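PDB 5YTI: flagellar hook associated protein type 3 FlgL, which probably serves as a structural component of the bacterial flagellum, a hook-associated member of the flagellin family. Local coordinates for residues L73-S81 against T127-F136. Numbering follows the deposited sequence.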
loop_
_atom_site.group_PDB
_atom_site.type_symbol
_atom_site.label_atom_id
_atom_site.label_comp_id
_atom_site.label_asym_id
_atom_site.label_seq_id
_atom_site.Cartn_x
_atom_site.Cartn_y
_atom_site.Cartn_z
ATOM N N LEU A 73 -6.000 17.031 -16.372
ATOM C CA LEU A 73 -4.924 16.709 -15.454
ATOM C C LEU A 73 -4.561 17.860 -14.522
ATOM O O LEU A 73 -4.300 17.645 -13.353
ATOM C CB LEU A 73 -3.680 16.268 -16.233
ATOM C CG LEU A 73 -3.390 14.764 -16.330
ATOM C CD1 LEU A 73 -4.612 13.915 -16.664
ATOM C CD2 LEU A 73 -2.294 14.548 -17.355
ATOM N N ARG A 74 -4.530 19.078 -15.038
ATOM C CA ARG A 74 -4.286 20.246 -14.195
ATOM C C ARG A 74 -5.443 20.517 -13.205
ATOM O O ARG A 74 -5.194 20.914 -12.060
ATOM C CB ARG A 74 -3.985 21.477 -15.053
ATOM C CG ARG A 74 -2.578 21.466 -15.649
ATOM C CD ARG A 74 -2.186 22.803 -16.293
ATOM N NE ARG A 74 -1.264 22.615 -17.419
ATOM C CZ ARG A 74 0.064 22.547 -17.330
ATOM N NH1 ARG A 74 0.796 22.347 -18.431
ATOM N NH2 ARG A 74 0.665 22.675 -16.154
ATOM N N LEU A 75 -6.687 20.287 -13.636
ATOM C CA LEU A 75 -7.845 20.338 -12.738
ATOM C C LEU A 75 -7.658 19.317 -11.599
ATOM O O LEU A 75 -7.875 19.624 -10.419
ATOM C CB LEU A 75 -9.133 20.051 -13.519
ATOM C CG LEU A 75 -10.404 20.807 -13.130
ATOM C CD1 LEU A 75 -10.183 22.302 -13.280
ATOM C CD2 LEU A 75 -11.580 20.365 -13.997
ATOM N N GLU A 76 -7.224 18.114 -11.974
ATOM C CA GLU A 76 -6.898 17.032 -11.039
ATOM C C GLU A 76 -5.663 17.339 -10.148
ATOM O O GLU A 76 -5.618 16.923 -9.010
ATOM C CB GLU A 76 -6.690 15.721 -11.813
ATOM C CG GLU A 76 -6.690 14.482 -10.932
ATOM C CD GLU A 76 -5.963 13.280 -11.528
ATOM O OE1 GLU A 76 -5.094 12.716 -10.832
ATOM O OE2 GLU A 76 -6.272 12.879 -12.676
ATOM N N GLU A 77 -4.656 18.047 -10.653
ATOM C CA GLU A 77 -3.523 18.404 -9.816
ATOM C C GLU A 77 -4.064 19.218 -8.650
ATOM O O GLU A 77 -3.670 19.007 -7.515
ATOM C CB GLU A 77 -2.450 19.170 -10.617
ATOM C CG GLU A 77 -1.265 19.721 -9.808
ATOM C CD GLU A 77 -0.502 18.670 -8.958
ATOM O OE1 GLU A 77 -0.181 17.562 -9.438
ATOM O OE2 GLU A 77 -0.186 18.964 -7.786
ATOM N N GLY A 78 -5.022 20.101 -8.926
ATOM C CA GLY A 78 -5.528 21.066 -7.930
ATOM C C GLY A 78 -6.413 20.482 -6.844
ATOM O O GLY A 78 -6.442 20.988 -5.714
ATOM N N ILE A 79 -7.144 19.424 -7.202
ATOM C CA ILE A 79 -7.924 18.655 -6.243
ATOM C C ILE A 79 -7.000 17.824 -5.351
ATOM O O ILE A 79 -7.117 17.869 -4.129
ATOM C CB ILE A 79 -8.956 17.755 -6.944
ATOM C CG1 ILE A 79 -10.022 18.621 -7.647
ATOM C CG2 ILE A 79 -9.592 16.786 -5.950
ATOM C CD1 ILE A 79 -10.869 19.484 -6.721
ATOM N N LEU A 80 -6.072 17.090 -5.948
ATOM C CA LEU A 80 -5.041 16.422 -5.171
ATOM C C LEU A 80 -4.291 17.418 -4.299
ATOM O O LEU A 80 -4.084 17.161 -3.119
ATOM C CB LEU A 80 -4.065 15.670 -6.068
ATOM C CG LEU A 80 -4.656 14.404 -6.682
ATOM C CD1 LEU A 80 -3.575 13.554 -7.315
ATOM C CD2 LEU A 80 -5.395 13.539 -5.679
ATOM N N SER A 81 -3.907 18.557 -4.866
ATOM C CA SER A 81 -3.231 19.643 -4.110
ATOM C C SER A 81 -4.013 20.125 -2.852
ATOM O O SER A 81 -3.432 20.289 -1.752
ATOM C CB SER A 81 -2.982 20.798 -5.081
ATOM O OG SER A 81 -2.582 21.990 -4.445
ATOM N N THR A 127 -15.421 14.547 -6.330
ATOM C CA THR A 127 -15.484 15.672 -7.243
ATOM C C THR A 127 -15.901 15.279 -8.650
ATOM O O THR A 127 -15.458 14.235 -9.182
ATOM C CB THR A 127 -14.122 16.310 -7.430
ATOM O OG1 THR A 127 -13.585 16.645 -6.162
ATOM C CG2 THR A 127 -14.256 17.540 -8.255
ATOM N N LYS A 128 -16.714 16.149 -9.258
ATOM C CA LYS A 128 -17.053 16.055 -10.672
ATOM C C LYS A 128 -16.111 16.942 -11.489
ATOM O O LYS A 128 -15.756 18.040 -11.056
ATOM C CB LYS A 128 -18.500 16.461 -10.897
ATOM C CG LYS A 128 -19.479 15.572 -10.155
ATOM C CD LYS A 128 -20.913 16.045 -10.349
ATOM C CE LYS A 128 -21.931 15.008 -9.877
ATOM N NZ LYS A 128 -23.295 15.214 -10.464
ATOM N N ASP A 129 -15.672 16.442 -12.648
ATOM C CA ASP A 129 -14.885 17.258 -13.579
ATOM C C ASP A 129 -15.828 17.936 -14.581
ATOM O O ASP A 129 -17.059 17.964 -14.375
ATOM C CB ASP A 129 -13.681 16.492 -14.223
ATOM C CG ASP A 129 -14.083 15.276 -15.093
ATOM O OD1 ASP A 129 -15.103 14.615 -14.833
ATOM O OD2 ASP A 129 -13.324 14.946 -16.032
ATOM N N SER A 130 -15.228 18.489 -15.638
ATOM C CA SER A 130 -15.886 19.401 -16.583
ATOM C C SER A 130 -17.261 18.979 -17.109
ATOM O O SER A 130 -18.084 19.851 -17.429
ATOM C CB SER A 130 -14.946 19.652 -17.759
ATOM O OG SER A 130 -13.759 20.257 -17.292
ATOM N N ASN A 131 -17.506 17.663 -17.190
ATOM C CA ASN A 131 -18.761 17.113 -17.753
ATOM C C ASN A 131 -19.963 17.009 -16.774
ATOM O O ASN A 131 -21.132 17.050 -17.194
ATOM C CB ASN A 131 -18.487 15.724 -18.348
ATOM C CG ASN A 131 -17.385 15.738 -19.391
ATOM O OD1 ASN A 131 -17.018 16.784 -19.923
ATOM N ND2 ASN A 131 -16.854 14.566 -19.690
ATOM N N GLY A 132 -19.675 16.890 -15.480
ATOM C CA GLY A 132 -20.674 16.453 -14.519
ATOM C C GLY A 132 -20.533 14.948 -14.344
ATOM O O GLY A 132 -21.467 14.285 -13.907
ATOM N N SER A 133 -19.367 14.407 -14.710
ATOM C CA SER A 133 -19.002 13.007 -14.419
ATOM C C SER A 133 -17.855 12.955 -13.385
ATOM O O SER A 133 -17.047 13.872 -13.310
ATOM C CB SER A 133 -18.586 12.290 -15.703
ATOM O OG SER A 133 -17.543 12.976 -16.355
ATOM N N TYR A 134 -17.758 11.898 -12.590
ATOM C CA TYR A 134 -16.825 11.918 -11.451
ATOM C C TYR A 134 -15.369 11.725 -11.862
ATOM O O TYR A 134 -15.095 10.886 -12.698
ATOM C CB TYR A 134 -17.239 10.862 -10.436
ATOM C CG TYR A 134 -18.575 11.158 -9.811
ATOM C CD1 TYR A 134 -18.693 12.085 -8.771
ATOM C CD2 TYR A 134 -19.732 10.527 -10.262
ATOM C CE1 TYR A 134 -19.926 12.365 -8.197
ATOM C CE2 TYR A 134 -20.971 10.802 -9.700
ATOM C CZ TYR A 134 -21.065 11.718 -8.669
ATOM O OH TYR A 134 -22.297 11.978 -8.111
HETATM N N MSE A 135 -14.427 12.472 -11.284
HETATM C CA MSE A 135 -13.024 12.341 -11.729
HETATM C C MSE A 135 -12.345 11.097 -11.235
HETATM O O MSE A 135 -11.439 10.593 -11.901
HETATM C CB MSE A 135 -12.117 13.563 -11.507
HETATM C CG MSE A 135 -11.957 14.116 -10.109
HETATM SE SE MSE A 135 -10.431 15.399 -10.037
HETATM C CE MSE A 135 -11.025 16.941 -11.124
ATOM N N PHE A 136 -12.765 10.557 -10.100
ATOM C CA PHE A 136 -12.012 9.457 -9.504
ATOM C C PHE A 136 -12.774 8.141 -9.506
ATOM O O PHE A 136 -12.536 7.262 -8.695
ATOM C CB PHE A 136 -11.618 9.811 -8.076
ATOM C CG PHE A 136 -10.674 10.968 -7.971
ATOM C CD1 PHE A 136 -9.464 10.954 -8.637
ATOM C CD2 PHE A 136 -10.977 12.053 -7.175
ATOM C CE1 PHE A 136 -8.577 12.017 -8.537
ATOM C CE2 PHE A 136 -10.092 13.113 -7.067
ATOM C CZ PHE A 136 -8.890 13.095 -7.749
#
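M135, modelled as selenomethionine, reaches toward the helical segment 73-81, its end lodged by L75, E76 and I79. Its CG sits between the backbone N and the carbonyl carbon (chi1 57°), and a bend at chi3 (68°) turns the methyl along the helix surface. SE lies 4.0 Å from E76 CG, while CE reaches 4.0 Å from I79 CG1 and also approaches the backbone at L75. F136 extends this apolar patch. I79 CG2 meets the ring at its edge, 3.9 Å from CE2, whereas E76 CG comes in obliquely to CE1 at 3.9 Å and L80 CD2 to CZ at 4.1 Å. M135 CG lies over one face of the ring, offset toward its rim, so the two neighbouring loop residues also pack on each other. I79 closes on T127 as well: CD1 and T127 OG1 meet tip to tip at 4.0 Å, the hydroxyl being bonded to Y124 O at the end of helix 104-125. The E76 carboxylate, its plane turned 74° from the ring, continues past F136 toward D177, a second acidic group. Toward the outside the packing thins. L75, on the solvent side, spreads CD2 over S130 OG (4.0 Å) and D129 CB, with few close atoms. S130 belongs to the type I turn D129-G132 of a hairpin-like loop, where G132 forms a classic G1 bulge: G132 N bonds to D129 O, and D129 N to S133 O. The contact thus lays the loop between helix 104-125 and strand 146-148 against the middle of the long helix 49-96. F183 of helix 179-184 stacks edge-to-face with F136, Y156 of strand 154-156 bonds to F136 O, and helix 316-374 touches E76 and L80 through L345 and V341.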